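Local coordinates for actibind (Aspergillus niger, PDB 3TBJ), which cleaves RNA as a secreted T2-family ribonuclease, probably with little base specificity but a preference for adenylic acid, at residues 62-67 against 112-117. Numbering follows the deposited sequence.
Sequences YQEYCD and WNKHGT. With PO4 (phosphate ion), chain D.
Tyr65 lays one face of its ring on Lys114, whose CA sits 3.8 Å from the ring centroid in a CH-pi contact, while CB and CG of the lysine run on beneath CZ and CE2. Next to it the backbones meet: Tyr65 N gives a nearly straight bond (165°) to Lys114 O at 2.9 Å. Thr117 finishes this close-packed end. A chi1 of 61° swings its OG1 to where it accepts from Cys66 N at 3.1 Å and donates to Asn113 O at 2.8 Å from above the carbonyl plane, so one hydroxyl of a buried residue ties the loop to the C-terminal part of helix 104-116. The Cys66–Cys118 disulfide locks the same corner.

Toward the phosphate the packing gives way to water and ions. All-extended beyond CG, Lys114 carries NZ past Glu64, whose OE2 stays 4.4 Å away, too far for a salt bridge but probably a favourable charge. One water joins Lys114 NZ to Tyr62 OH; another links Gln63 O to His115 ND1, which should help fix that imidazole's rotation. The other ring nitrogen, His115 NE2, donates to phosphate O1 at 2.7 Å, and Lys114 NZ reaches the same oxygen at 3.0 Å. His110 also binds this ion, probably from the crystallisation liquor, which may mark a substrate phosphate's place. With His115 itself predicted catalytic, and Glu111 and His51 likewise nearby, this side probably forms part of the RNase T2 active site.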
loop_
_atom_site.group_PDB
_atom_site.type_symbol
_atom_site.label_atom_id
_atom_site.label_comp_id
_atom_site.label_asym_id
_atom_site.label_seq_id
_atom_site.Cartn_x
_atom_site.Cartn_y
_atom_site.Cartn_z
ATOM N N TYR A 62 -2.174 10.024 11.645
ATOM C CA TYR A 62 -2.537 10.141 10.202
ATOM C C TYR A 62 -3.778 10.901 10.096
ATOM O O TYR A 62 -4.451 11.041 11.093
ATOM C CB TYR A 62 -2.723 8.795 9.563
ATOM C CG TYR A 62 -3.692 7.879 10.322
ATOM C CD1 TYR A 62 -5.022 7.760 9.887
ATOM C CD2 TYR A 62 -3.263 7.108 11.432
ATOM C CE1 TYR A 62 -5.938 6.874 10.523
ATOM C CE2 TYR A 62 -4.146 6.230 12.083
ATOM C CZ TYR A 62 -5.498 6.146 11.636
ATOM O OH TYR A 62 -6.447 5.297 12.190
ATOM N N GLN A 63 -3.999 11.529 8.926
ATOM C CA GLN A 63 -5.272 12.169 8.571
ATOM C C GLN A 63 -6.118 11.068 7.859
ATOM O O GLN A 63 -5.599 10.058 7.436
ATOM C CB GLN A 63 -5.139 13.419 7.632
ATOM C CG GLN A 63 -3.866 14.417 7.735
ATOM C CD GLN A 63 -4.084 15.745 6.976
ATOM O OE1 GLN A 63 -3.568 15.980 5.858
ATOM N NE2 GLN A 63 -4.871 16.599 7.576
ATOM N N GLU A 64 -7.413 11.310 7.735
ATOM C CA GLU A 64 -8.337 10.398 7.064
ATOM C C GLU A 64 -9.477 11.200 6.484
ATOM O O GLU A 64 -9.897 12.212 7.082
ATOM C CB GLU A 64 -8.828 9.320 8.060
ATOM C CG GLU A 64 -9.452 9.776 9.336
ATOM C CD GLU A 64 -9.853 8.528 10.166
ATOM O OE1 GLU A 64 -9.011 8.005 10.917
ATOM O OE2 GLU A 64 -10.872 7.943 9.918
ATOM N N TYR A 65 -9.996 10.790 5.329
ATOM C CA TYR A 65 -11.192 11.437 4.783
ATOM C C TYR A 65 -11.008 12.922 4.578
ATOM O O TYR A 65 -11.767 13.737 5.135
ATOM C CB TYR A 65 -12.414 11.170 5.652
ATOM C CG TYR A 65 -12.758 9.649 5.734
ATOM C CD1 TYR A 65 -13.237 8.972 4.618
ATOM C CD2 TYR A 65 -12.519 8.926 6.878
ATOM C CE1 TYR A 65 -13.594 7.653 4.662
ATOM C CE2 TYR A 65 -12.781 7.528 6.925
ATOM C CZ TYR A 65 -13.361 6.911 5.863
ATOM O OH TYR A 65 -13.616 5.554 5.839
ATOM N N CYS A 66 -9.981 13.271 3.806
ATOM C CA CYS A 66 -9.515 14.682 3.784
ATOM C C CYS A 66 -10.286 15.562 2.810
ATOM O O CYS A 66 -10.167 16.794 2.848
ATOM C CB CYS A 66 -8.046 14.752 3.484
ATOM S SG CYS A 66 -6.939 14.040 4.746
ATOM N N ASP A 67 -11.096 14.962 1.938
ATOM C CA ASP A 67 -11.801 15.783 0.950
ATOM C C ASP A 67 -13.112 15.206 0.512
ATOM O O ASP A 67 -13.128 14.456 -0.455
ATOM C CB ASP A 67 -10.939 16.057 -0.266
ATOM C CG ASP A 67 -11.499 17.198 -1.153
ATOM O OD1 ASP A 67 -12.668 17.633 -0.934
ATOM O OD2 ASP A 67 -10.737 17.625 -2.069
ATOM N N TRP A 112 -9.721 4.805 -1.425
ATOM C CA TRP A 112 -9.602 6.151 -2.054
ATOM C C TRP A 112 -10.174 7.200 -1.062
ATOM O O TRP A 112 -9.547 8.231 -0.838
ATOM C CB TRP A 112 -10.336 6.194 -3.433
ATOM C CG TRP A 112 -10.466 7.584 -3.849
ATOM C CD1 TRP A 112 -11.546 8.350 -3.739
ATOM C CD2 TRP A 112 -9.380 8.454 -4.209
ATOM N NE1 TRP A 112 -11.244 9.664 -4.113
ATOM C CE2 TRP A 112 -9.886 9.749 -4.314
ATOM C CE3 TRP A 112 -8.040 8.242 -4.408
ATOM C CZ2 TRP A 112 -9.082 10.838 -4.686
ATOM C CZ3 TRP A 112 -7.201 9.327 -4.702
ATOM C CH2 TRP A 112 -7.737 10.598 -4.806
ATOM N N ASN A 113 -11.423 7.007 -0.629
ATOM C CA ASN A 113 -12.089 7.990 0.203
ATOM C C ASN A 113 -11.315 8.333 1.476
ATOM O O ASN A 113 -11.089 9.500 1.816
ATOM C CB ASN A 113 -13.537 7.566 0.465
ATOM C CG ASN A 113 -14.323 7.521 -0.795
ATOM O OD1 ASN A 113 -13.906 8.163 -1.810
ATOM N ND2 ASN A 113 -15.529 6.856 -0.774
ATOM N N LYS A 114 -10.857 7.306 2.138
ATOM C CA LYS A 114 -10.192 7.474 3.402
ATOM C C LYS A 114 -8.793 7.988 3.253
ATOM O O LYS A 114 -8.361 8.872 3.973
ATOM C CB LYS A 114 -10.134 6.098 4.151
ATOM C CG LYS A 114 -9.529 6.287 5.598
ATOM C CD LYS A 114 -9.735 5.012 6.413
ATOM C CE LYS A 114 -9.077 5.244 7.830
ATOM N NZ LYS A 114 -9.301 4.042 8.672
ATOM N N HIS A 115 -8.038 7.380 2.355
ATOM C CA HIS A 115 -6.635 7.637 2.329
ATOM C C HIS A 115 -6.119 8.407 1.081
ATOM O O HIS A 115 -5.206 9.270 1.165
ATOM C CB HIS A 115 -5.890 6.310 2.400
ATOM C CG HIS A 115 -5.964 5.628 3.730
ATOM N ND1 HIS A 115 -5.425 6.178 4.886
ATOM C CD2 HIS A 115 -6.488 4.432 4.086
ATOM C CE1 HIS A 115 -5.581 5.305 5.879
ATOM N NE2 HIS A 115 -6.260 4.259 5.421
ATOM N N GLY A 116 -6.616 8.033 -0.090
ATOM C CA GLY A 116 -6.205 8.674 -1.346
ATOM C C GLY A 116 -6.473 10.179 -1.287
ATOM O O GLY A 116 -5.675 10.977 -1.793
ATOM N N THR A 117 -7.618 10.568 -0.709
ATOM C CA THR A 117 -7.944 11.991 -0.603
ATOM C C THR A 117 -7.020 12.743 0.300
ATOM O O THR A 117 -7.060 13.981 0.263
ATOM C CB THR A 117 -9.362 12.202 -0.085
ATOM O OG1 THR A 117 -9.462 11.632 1.195
ATOM C CG2 THR A 117 -10.391 11.563 -1.015
HETATM P P PO4 D . -7.705 1.189 6.490
HETATM O O1 PO4 D . -7.274 2.460 7.213
HETATM O O2 PO4 D . -6.906 0.037 7.178
HETATM O O3 PO4 D . -7.332 1.177 4.982
HETATM O O4 PO4 D . -9.195 1.058 6.613
HETATM O O HOH W 1 -8.639 4.370 11.230
HETATM O O HOH W 2 -4.415 8.611 5.582
#